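Side-chain contacts in SusD superfamily protein (Bacteroides fragilis NCTC 9343, PDB 3NQP), which probably binds glycans at the bacterial outer membrane, as a sugar-binding protein of the SusD family: residues A[25-30]-A[96-101]; A[122-127]-A[167-172]; A[130-135]-A[220-225]; A[213-218]-A[227-232]. All blocks are in the same frame, centred on the assembly; numbering follows the deposited sequence.

Contact 1 (A[25-30]-A[96-101]); sequences TAYIDG and NLFIAR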
# COMPACT_ATOMS: atom_id res chain seq x y z
N THR A 25 16.58 19.29 12.06
CA THR A 25 15.14 19.16 12.10
C THR A 25 14.50 19.53 10.75
O THR A 25 13.55 18.86 10.31
CB THR A 25 14.59 20.01 13.22
OG1 THR A 25 15.09 19.50 14.46
CG2 THR A 25 13.03 19.99 13.23
N ALA A 26 15.01 20.59 10.10
CA ALA A 26 14.58 20.96 8.75
C ALA A 26 14.82 19.81 7.77
O ALA A 26 13.97 19.51 6.94
CB ALA A 26 15.29 22.26 8.24
N TYR A 27 15.97 19.16 7.86
CA TYR A 27 16.27 18.10 6.95
C TYR A 27 15.34 16.90 7.19
O TYR A 27 14.91 16.25 6.24
CB TYR A 27 17.75 17.73 7.06
CG TYR A 27 18.33 17.09 5.84
CD1 TYR A 27 18.96 17.87 4.86
CD2 TYR A 27 18.28 15.71 5.66
CE1 TYR A 27 19.55 17.30 3.75
CE2 TYR A 27 18.87 15.12 4.55
CZ TYR A 27 19.50 15.93 3.59
OH TYR A 27 20.07 15.39 2.48
N ILE A 28 14.99 16.63 8.45
CA ILE A 28 14.01 15.58 8.77
C ILE A 28 12.66 15.89 8.16
O ILE A 28 12.00 14.98 7.62
CB ILE A 28 13.84 15.38 10.31
CG1 ILE A 28 15.00 14.58 10.84
CG2 ILE A 28 12.52 14.63 10.67
CD1 ILE A 28 14.93 13.10 10.51
N ASP A 29 12.24 17.15 8.23
CA ASP A 29 11.01 17.53 7.55
C ASP A 29 11.08 17.31 6.06
O ASP A 29 10.13 16.84 5.46
CB ASP A 29 10.64 18.99 7.86
CG ASP A 29 10.13 19.18 9.27
OD1 ASP A 29 10.12 18.20 10.05
OD2 ASP A 29 9.72 20.30 9.59
N GLY A 30 12.22 17.68 5.47
CA GLY A 30 12.44 17.49 4.03
C GLY A 30 12.40 16.03 3.66
O GLY A 30 11.82 15.66 2.65
N ASN A 96 21.36 8.70 3.61
CA ASN A 96 22.77 8.38 3.90
C ASN A 96 23.49 9.62 4.43
O ASN A 96 24.21 9.56 5.41
CB ASN A 96 23.45 7.83 2.64
CG ASN A 96 22.77 6.57 2.10
OD1 ASN A 96 22.04 5.92 2.82
ND2 ASN A 96 23.03 6.23 0.83
N LEU A 97 23.25 10.76 3.78
CA LEU A 97 23.89 11.99 4.18
C LEU A 97 23.46 12.38 5.60
O LEU A 97 24.27 12.78 6.40
CB LEU A 97 23.52 13.11 3.20
CG LEU A 97 24.24 14.46 3.35
CD1 LEU A 97 25.75 14.25 3.27
CD2 LEU A 97 23.77 15.46 2.28
N PHE A 98 22.18 12.26 5.91
CA PHE A 98 21.74 12.57 7.26
C PHE A 98 22.45 11.70 8.29
O PHE A 98 22.88 12.18 9.35
CB PHE A 98 20.25 12.43 7.41
CG PHE A 98 19.72 12.90 8.74
CD1 PHE A 98 19.26 14.21 8.90
CD2 PHE A 98 19.63 12.04 9.82
CE1 PHE A 98 18.73 14.63 10.13
CE2 PHE A 98 19.13 12.48 11.05
CZ PHE A 98 18.71 13.80 11.20
N ILE A 99 22.57 10.41 7.99
CA ILE A 99 23.17 9.48 8.93
C ILE A 99 24.64 9.83 9.15
O ILE A 99 25.09 9.96 10.30
CB ILE A 99 23.04 8.02 8.47
CG1 ILE A 99 21.57 7.57 8.56
CG2 ILE A 99 23.92 7.13 9.29
CD1 ILE A 99 21.32 6.14 7.96
N ALA A 100 25.37 10.00 8.05
CA ALA A 100 26.78 10.45 8.10
C ALA A 100 26.94 11.74 8.93
O ALA A 100 27.79 11.82 9.80
CB ALA A 100 27.31 10.65 6.65
N ARG A 101 26.09 12.73 8.72
CA ARG A 101 26.27 14.00 9.45
C ARG A 101 25.86 14.00 10.92
O ARG A 101 26.42 14.74 11.72
CB ARG A 101 25.52 15.13 8.77
CG ARG A 101 26.13 15.54 7.44
CD ARG A 101 25.60 16.93 7.05
NE ARG A 101 25.46 17.12 5.61
CZ ARG A 101 25.31 18.30 5.01
NH1 ARG A 101 25.30 19.43 5.72
NH2 ARG A 101 25.18 18.36 3.69
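Tyr27 and Phe98 are the pair on which segments 25-30 and 96-101 meet, and between these segments the contact is van der Waals and mainly apolar, with no hydrogen bond across. The ring-to-ring part comes first. Tyr27 CD2 lies 3.7 Å from Phe98 CD1, close to the plane of the Phe98 ring and at its edge, while the Tyr27 ring receives that atom obliquely. The two side chains slide past each other in opposite directions. Both rings are carried across the gap by the same first torsion, CG trans to the main-chain nitrogen (chi1 -156° for Tyr27, -173° for Phe98).

Aliphatic groups then complete the patch. Ile28 lays CD1 over one face of the Phe98 ring, 3.9 Å from CZ, and its CG1 reaches CE1 of the same ring at 3.8 Å. Phe98 is thus met on a face by one residue and at the edge by the other. At the far end of Tyr27, Leu97 CD2 touches the hydroxyl oxygen OH at 3.7 Å, the two chains crossing at about a right angle.

The short axes pass 11.4 Å apart and run nearly antiparallel (158°), a spacing that large rings can bridge. Trp18, in a loop, adds an edge-to-face ring contact to Tyr27, also touches Phe98, and makes a cation-pi contact with Arg101. The next helix in the chain, 110-135, packs Val120 against both Ile28 and Phe98, so helices 21-37, 89-102 and 110-135 share this apolar cluster.

Contact 2 (A[122-127]-A[167-172]); sequences GLRAFY and MTQIKS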
# COMPACT_ATOMS: atom_id res chain seq x y z
N GLY A 122 14.94 3.50 9.69
CA GLY A 122 13.67 2.91 9.33
C GLY A 122 13.26 3.21 7.89
O GLY A 122 12.75 2.34 7.18
N LEU A 123 13.42 4.45 7.49
CA LEU A 123 13.03 4.88 6.16
C LEU A 123 13.96 4.35 5.10
O LEU A 123 13.53 4.09 3.96
CB LEU A 123 12.97 6.41 6.09
CG LEU A 123 11.79 7.06 6.81
CD1 LEU A 123 11.92 8.62 6.74
CD2 LEU A 123 10.42 6.61 6.30
N ARG A 124 15.22 4.12 5.45
CA ARG A 124 16.12 3.55 4.46
C ARG A 124 15.73 2.08 4.20
O ARG A 124 15.72 1.63 3.05
CB ARG A 124 17.58 3.63 4.84
CG ARG A 124 18.50 3.29 3.68
CD ARG A 124 19.93 3.76 3.99
NE ARG A 124 20.53 2.97 5.07
CZ ARG A 124 21.77 3.14 5.53
NH1 ARG A 124 22.54 4.11 5.03
NH2 ARG A 124 22.25 2.35 6.47
N ALA A 125 15.34 1.36 5.26
CA ALA A 125 14.74 0.04 5.11
C ALA A 125 13.47 0.09 4.23
O ALA A 125 13.23 -0.78 3.41
CB ALA A 125 14.37 -0.55 6.49
N PHE A 126 12.62 1.07 4.50
CA PHE A 126 11.36 1.20 3.80
C PHE A 126 11.58 1.29 2.30
O PHE A 126 10.95 0.58 1.53
CB PHE A 126 10.61 2.42 4.31
CG PHE A 126 9.36 2.70 3.56
CD1 PHE A 126 8.18 2.09 3.92
CD2 PHE A 126 9.37 3.59 2.51
CE1 PHE A 126 7.03 2.35 3.25
CE2 PHE A 126 8.21 3.87 1.82
CZ PHE A 126 7.03 3.24 2.19
N TYR A 127 12.45 2.20 1.88
CA TYR A 127 12.70 2.40 0.48
C TYR A 127 13.35 1.15 -0.11
O TYR A 127 12.95 0.68 -1.16
CB TYR A 127 13.61 3.60 0.26
CG TYR A 127 12.92 4.96 0.35
CD1 TYR A 127 11.84 5.30 -0.46
CD2 TYR A 127 13.40 5.92 1.22
CE1 TYR A 127 11.23 6.58 -0.40
CE2 TYR A 127 12.81 7.20 1.28
CZ TYR A 127 11.75 7.53 0.48
OH TYR A 127 11.22 8.81 0.57
N MSE A 167 18.56 -7.54 1.13
CA MSE A 167 17.75 -7.89 2.32
C MSE A 167 18.61 -7.90 3.58
O MSE A 167 18.14 -7.56 4.67
CB MSE A 167 17.10 -9.26 2.17
CG MSE A 167 16.10 -9.58 3.29
SE MSE A 167 14.76 -8.25 3.69
CE MSE A 167 13.61 -8.41 2.16
N THR A 168 19.85 -8.31 3.46
CA THR A 168 20.76 -8.22 4.62
C THR A 168 20.81 -6.76 5.12
O THR A 168 20.73 -6.52 6.33
CB THR A 168 22.13 -8.80 4.29
OG1 THR A 168 21.94 -10.19 4.06
CG2 THR A 168 23.14 -8.58 5.41
N GLN A 169 20.86 -5.81 4.19
CA GLN A 169 20.95 -4.42 4.52
C GLN A 169 19.66 -3.91 5.10
O GLN A 169 19.67 -3.13 6.07
CB GLN A 169 21.26 -3.58 3.29
CG GLN A 169 21.44 -2.08 3.62
CD GLN A 169 22.59 -1.81 4.57
OE1 GLN A 169 23.63 -2.45 4.48
NE2 GLN A 169 22.40 -0.85 5.47
N ILE A 170 18.56 -4.31 4.47
CA ILE A 170 17.24 -3.94 4.96
C ILE A 170 17.12 -4.36 6.44
O ILE A 170 16.73 -3.59 7.30
CB ILE A 170 16.13 -4.57 4.14
CG1 ILE A 170 16.00 -3.90 2.76
CG2 ILE A 170 14.84 -4.45 4.85
CD1 ILE A 170 15.05 -4.68 1.80
N LYS A 171 17.45 -5.60 6.73
CA LYS A 171 17.28 -6.11 8.09
C LYS A 171 18.29 -5.45 9.07
O LYS A 171 17.95 -5.15 10.21
CB LYS A 171 17.39 -7.64 8.09
CG LYS A 171 16.10 -8.31 7.48
CD LYS A 171 16.19 -9.83 7.35
CE LYS A 171 14.90 -10.49 6.86
NZ LYS A 171 15.08 -11.98 6.62
N SER A 172 19.52 -5.20 8.63
CA SER A 172 20.46 -4.45 9.46
C SER A 172 19.89 -3.09 9.82
O SER A 172 19.91 -2.67 10.99
CB SER A 172 21.78 -4.30 8.73
OG SER A 172 22.64 -3.52 9.49
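Ala125 and Ile170 are the residues whose CA atoms lie nearest across the segments, 4.7 Å apart. The methyl CB of Ala125 is 3.9 Å from the carbonyl oxygen O of Ile170 and 4.3 Å from its CG2; a side chain this small fits the narrow gap. To one side, Arg124 NH2 and Gln169 NE2 approach to 3.4 Å, but both are donors and form no hydrogen bond. The guanidinium and amide planes stand 82° apart.

What brings two donors together is a shared acceptor one turn further on. Asp173 OD2 forms a salt bridge with Arg124 NE and accepts a hydrogen bond from Gln169 NE2, and its negative charge would offset the crowding of the donors. A bend in the glutamine at chi2 (61°) and one in the arginine at chi3 (69°) turn both polar ends to that side. Further out, Leu142 of a loop touches both long chains, and Ile170 packs on Tyr128 and Phe129 of helix 110-135.

The result is a buried, close-packed pairing of helices 110-135 and 163-181, consistent with the TPR-like helical architecture of SusD proteins.

Contact 3 (A[130-135]-A[220-225]); sequences DLYRIY and GDDVAN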
# COMPACT_ATOMS: atom_id res chain seq x y z
N ASP A 130 10.75 -1.69 -0.84
CA ASP A 130 10.06 -1.48 -2.13
C ASP A 130 10.99 -1.91 -3.29
O ASP A 130 10.57 -2.66 -4.19
CB ASP A 130 9.58 -0.06 -2.30
CG ASP A 130 8.16 0.20 -1.71
OD1 ASP A 130 7.59 -0.69 -1.05
OD2 ASP A 130 7.66 1.32 -1.90
N LEU A 131 12.24 -1.44 -3.27
CA LEU A 131 13.17 -1.78 -4.36
C LEU A 131 13.37 -3.29 -4.44
O LEU A 131 13.39 -3.87 -5.53
CB LEU A 131 14.50 -1.03 -4.22
CG LEU A 131 14.43 0.49 -4.48
CD1 LEU A 131 15.74 1.10 -4.15
CD2 LEU A 131 14.04 0.87 -5.91
N TYR A 132 13.48 -3.96 -3.30
CA TYR A 132 13.64 -5.45 -3.29
C TYR A 132 12.42 -6.17 -3.84
O TYR A 132 12.54 -7.12 -4.61
CB TYR A 132 13.94 -5.93 -1.87
CG TYR A 132 13.98 -7.40 -1.60
CD1 TYR A 132 12.82 -8.11 -1.39
CD2 TYR A 132 15.20 -8.10 -1.58
CE1 TYR A 132 12.83 -9.45 -1.12
CE2 TYR A 132 15.25 -9.47 -1.28
CZ TYR A 132 14.05 -10.14 -1.04
OH TYR A 132 14.03 -11.48 -0.74
N ARG A 133 11.22 -5.74 -3.45
CA ARG A 133 10.01 -6.39 -3.95
C ARG A 133 9.72 -6.14 -5.43
O ARG A 133 9.12 -6.97 -6.11
CB ARG A 133 8.81 -5.98 -3.10
CG ARG A 133 8.93 -6.51 -1.67
CD ARG A 133 7.67 -6.22 -0.86
NE ARG A 133 7.55 -4.81 -0.60
CZ ARG A 133 6.56 -4.27 0.09
NH1 ARG A 133 5.61 -5.03 0.64
NH2 ARG A 133 6.55 -2.97 0.28
N ILE A 134 10.14 -4.98 -5.91
CA ILE A 134 9.92 -4.61 -7.30
C ILE A 134 11.02 -5.19 -8.19
O ILE A 134 10.73 -5.75 -9.20
CB ILE A 134 9.87 -3.08 -7.46
CG1 ILE A 134 8.65 -2.51 -6.76
CG2 ILE A 134 9.94 -2.61 -8.98
CD1 ILE A 134 7.32 -2.85 -7.44
N TYR A 135 12.28 -5.04 -7.79
CA TYR A 135 13.43 -5.37 -8.66
C TYR A 135 14.26 -6.56 -8.20
O TYR A 135 15.04 -7.07 -9.00
CB TYR A 135 14.37 -4.16 -8.75
CG TYR A 135 13.76 -2.96 -9.40
CD1 TYR A 135 13.52 -2.93 -10.75
CD2 TYR A 135 13.38 -1.85 -8.64
CE1 TYR A 135 12.91 -1.84 -11.35
CE2 TYR A 135 12.78 -0.75 -9.22
CZ TYR A 135 12.56 -0.74 -10.58
OH TYR A 135 11.96 0.35 -11.18
N GLY A 220 15.59 -14.62 -5.99
CA GLY A 220 16.98 -14.99 -6.33
C GLY A 220 17.64 -15.84 -5.26
O GLY A 220 17.15 -16.92 -4.96
N ASP A 221 18.74 -15.34 -4.71
CA ASP A 221 19.52 -16.01 -3.66
C ASP A 221 19.00 -15.76 -2.23
O ASP A 221 19.59 -16.21 -1.25
CB ASP A 221 21.03 -15.66 -3.77
CG ASP A 221 21.33 -14.20 -3.50
OD1 ASP A 221 20.36 -13.39 -3.46
OD2 ASP A 221 22.52 -13.86 -3.30
N ASP A 222 17.88 -15.03 -2.11
CA ASP A 222 17.29 -14.84 -0.78
C ASP A 222 16.14 -15.84 -0.60
O ASP A 222 15.05 -15.59 -1.05
CB ASP A 222 16.85 -13.39 -0.65
CG ASP A 222 16.62 -12.97 0.78
OD1 ASP A 222 17.34 -13.47 1.67
OD2 ASP A 222 15.72 -12.13 1.01
N VAL A 223 16.43 -16.98 0.03
CA VAL A 223 15.55 -18.15 0.09
C VAL A 223 14.54 -18.06 1.25
O VAL A 223 14.93 -17.76 2.36
CB VAL A 223 16.38 -19.50 0.19
CG1 VAL A 223 15.44 -20.77 0.21
CG2 VAL A 223 17.36 -19.65 -1.01
N ALA A 224 13.26 -18.33 0.98
CA ALA A 224 12.21 -18.30 2.01
C ALA A 224 12.72 -19.02 3.27
O ALA A 224 13.30 -20.11 3.19
CB ALA A 224 10.94 -18.93 1.50
N ASN A 225 12.51 -18.38 4.41
CA ASN A 225 13.01 -18.84 5.70
C ASN A 225 11.91 -18.79 6.77
O ASN A 225 11.69 -17.73 7.39
CB ASN A 225 14.19 -17.98 6.12
CG ASN A 225 14.83 -18.45 7.42
OD1 ASN A 225 14.46 -19.47 7.95
ND2 ASN A 225 15.77 -17.69 7.93
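Tyr132 meets Asp222 in a buried, single-point polar contact that ties the last turns of helix 110-135 to the loop linking helices 200-216 and 228-241, in a helical region consistent with the TPR-like architecture of SusD proteins. The evidence for a single point is direct: the CA atoms of the two residues are 10.4 Å apart, and no other residue pair touches across the segments. Tyr132 OH stands 2.5 Å from Asp222 OD2, a weak hydrogen bond whose unusually short length should be read with caution.

The ring reaches over because CG is trans to the main-chain nitrogen (chi1 173°), and the carboxylate plane is set 85° from the ring plane, the two chains crossing at about a right angle. The selenomethionine Met167 of helix 163-181 packs against both residues, and Asp222 also touches Lys164. Next to it in the loop, Asp221 hydrogen-bonds Lys164 N and Thr162 OG1, which ties the loop to the start of that helix.

Beside the tyrosine on its own helix, Arg133 forms a salt bridge with Asp130: Arg133 NH2 lies 2.8 Å from Asp130 OD1, with the acceptor 16° out of the guanidinium plane.

Contact 4 (A[213-218]-A[227-232]); sequences WTSKVT and ADLTIA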
# COMPACT_ATOMS: atom_id res chain seq x y z
N TRP A 213 7.25 -11.57 4.69
CA TRP A 213 7.65 -11.72 3.29
C TRP A 213 8.81 -12.72 3.16
O TRP A 213 8.69 -13.69 2.41
CB TRP A 213 8.02 -10.38 2.69
CG TRP A 213 8.43 -10.47 1.29
CD1 TRP A 213 9.64 -10.99 0.82
CD2 TRP A 213 7.66 -10.12 0.12
NE1 TRP A 213 9.65 -10.94 -0.56
CE2 TRP A 213 8.46 -10.43 -1.01
CE3 TRP A 213 6.38 -9.56 -0.08
CZ2 TRP A 213 8.02 -10.20 -2.31
CZ3 TRP A 213 5.97 -9.33 -1.38
CH2 TRP A 213 6.79 -9.64 -2.48
N THR A 214 9.89 -12.52 3.91
CA THR A 214 11.05 -13.42 3.74
C THR A 214 10.76 -14.83 4.27
O THR A 214 11.41 -15.78 3.84
CB THR A 214 12.35 -12.83 4.33
OG1 THR A 214 12.16 -12.54 5.71
CG2 THR A 214 12.71 -11.50 3.59
N SER A 215 9.78 -14.96 5.18
CA SER A 215 9.33 -16.27 5.61
C SER A 215 8.78 -17.13 4.45
O SER A 215 8.96 -18.35 4.45
CB SER A 215 8.23 -16.16 6.67
OG SER A 215 8.69 -15.57 7.88
N LYS A 216 8.14 -16.48 3.48
CA LYS A 216 7.35 -17.14 2.47
C LYS A 216 7.83 -17.05 1.02
O LYS A 216 7.48 -17.91 0.21
CB LYS A 216 5.90 -16.60 2.56
CG LYS A 216 5.21 -17.09 3.81
CD LYS A 216 3.76 -16.52 3.92
CE LYS A 216 2.81 -17.11 2.92
NZ LYS A 216 1.38 -16.85 3.41
N VAL A 217 8.61 -16.04 0.70
CA VAL A 217 8.99 -15.73 -0.68
C VAL A 217 10.50 -15.85 -0.88
O VAL A 217 11.27 -15.25 -0.16
CB VAL A 217 8.57 -14.29 -1.08
CG1 VAL A 217 8.76 -14.03 -2.61
CG2 VAL A 217 7.11 -14.08 -0.71
N THR A 218 10.88 -16.65 -1.87
CA THR A 218 12.24 -16.71 -2.40
C THR A 218 12.40 -15.69 -3.54
O THR A 218 11.59 -15.67 -4.49
CB THR A 218 12.57 -18.13 -2.92
OG1 THR A 218 12.58 -19.04 -1.81
CG2 THR A 218 13.92 -18.16 -3.62
N ALA A 227 11.76 -19.63 9.75
CA ALA A 227 12.24 -19.16 11.07
C ALA A 227 11.91 -17.65 11.32
O ALA A 227 11.88 -17.18 12.46
CB ALA A 227 13.79 -19.46 11.27
N ASP A 228 11.66 -16.92 10.23
CA ASP A 228 11.40 -15.50 10.29
C ASP A 228 9.98 -15.22 10.79
O ASP A 228 9.69 -14.09 11.20
CB ASP A 228 11.61 -14.85 8.92
CG ASP A 228 13.10 -14.64 8.56
OD1 ASP A 228 13.99 -14.76 9.43
OD2 ASP A 228 13.37 -14.37 7.36
N LEU A 229 9.09 -16.21 10.69
CA LEU A 229 7.67 -15.99 11.14
C LEU A 229 7.57 -15.52 12.58
O LEU A 229 6.77 -14.66 12.90
CB LEU A 229 6.82 -17.26 11.01
CG LEU A 229 6.40 -17.69 9.62
CD1 LEU A 229 5.88 -19.11 9.71
CD2 LEU A 229 5.36 -16.73 8.99
N THR A 230 8.38 -16.11 13.45
CA THR A 230 8.36 -15.78 14.89
C THR A 230 8.73 -14.31 15.13
O THR A 230 8.13 -13.65 15.97
CB THR A 230 9.28 -16.72 15.72
OG1 THR A 230 10.59 -16.78 15.15
CG2 THR A 230 8.70 -18.12 15.76
N ILE A 231 9.71 -13.81 14.38
CA ILE A 231 10.15 -12.43 14.49
C ILE A 231 9.03 -11.47 14.01
O ILE A 231 8.72 -10.48 14.66
CB ILE A 231 11.42 -12.20 13.68
CG1 ILE A 231 12.58 -12.99 14.32
CG2 ILE A 231 11.76 -10.67 13.55
CD1 ILE A 231 13.87 -13.09 13.48
N ALA A 232 8.44 -11.78 12.87
CA ALA A 232 7.30 -10.98 12.36
C ALA A 232 6.22 -10.92 13.40
O ALA A 232 5.65 -9.85 13.68
CB ALA A 232 6.78 -11.56 11.03
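Asp228 OD2 takes a hydrogen bond from Thr214 OG1 at 2.7 Å and a salt bridge from Lys171 NZ of helix 163-181. The site lies in a helical hairpin, where helix 200-216 ends, a short loop turns, and helix 228-241 runs back in roughly the opposite direction. Thr214 comes to OD2 from its anti side, 34° out of the carboxylate plane. Its hydroxyl sits between the main-chain nitrogen and carbonyl carbon (chi1 58°) and is itself hydrogen-bonded to Lys171 NZ, so the lysine joins both partners of the bond. This grouping satisfies a buried carboxylate oxygen, and the positive charge would be expected to favour the ionised aspartate.

Ser215 packs against Leu229: its CB is 3.7 Å from Leu229 CD2. The CA atoms of Ser215 and Asp228, 5.2 Å apart, are the nearest CA pair across the segments. In the conformer described, Ser215 OG hydrogen-bonds Tyr211 O, one turn back; it is close to Leu229 N but at a poor angle. Around the junction, Leu229 packs on Leu212 and Met395, and Lys216 reaches Glu391 and Glu435 in salt bridges. In the last turn of the first helix, Trp213 O accepts two backbone bonds, from Val217 N at 2.9 Å and Lys216 N at 3.0 Å.

How the contacts relate
Contacts 2, 3 and 4 lie on the same side of the chain's centre, and contact 1 lies on the same side as contact 2. Contact 1 joins contact 2 (centres about 17 Å apart) through Asn96 OD1 and Arg124 NH1, 2.9 Å apart in a probable hydrogen bond. Contacts 2 and 3 both use helix 110-135. Their centres are about 12 Å apart, and Met167 CE packs 3.5 Å from Tyr132 CE1. The same Met167 CE lies 3.5 Å from Thr214 CG2, linking contact 2 to contact 4. Loop 220-225 of contact 3 meets contact 4, where Asn225 N is 2.9 Å from Thr214 O in a probable hydrogen bond. Contacts 1 and 4, the farthest pair, do not touch.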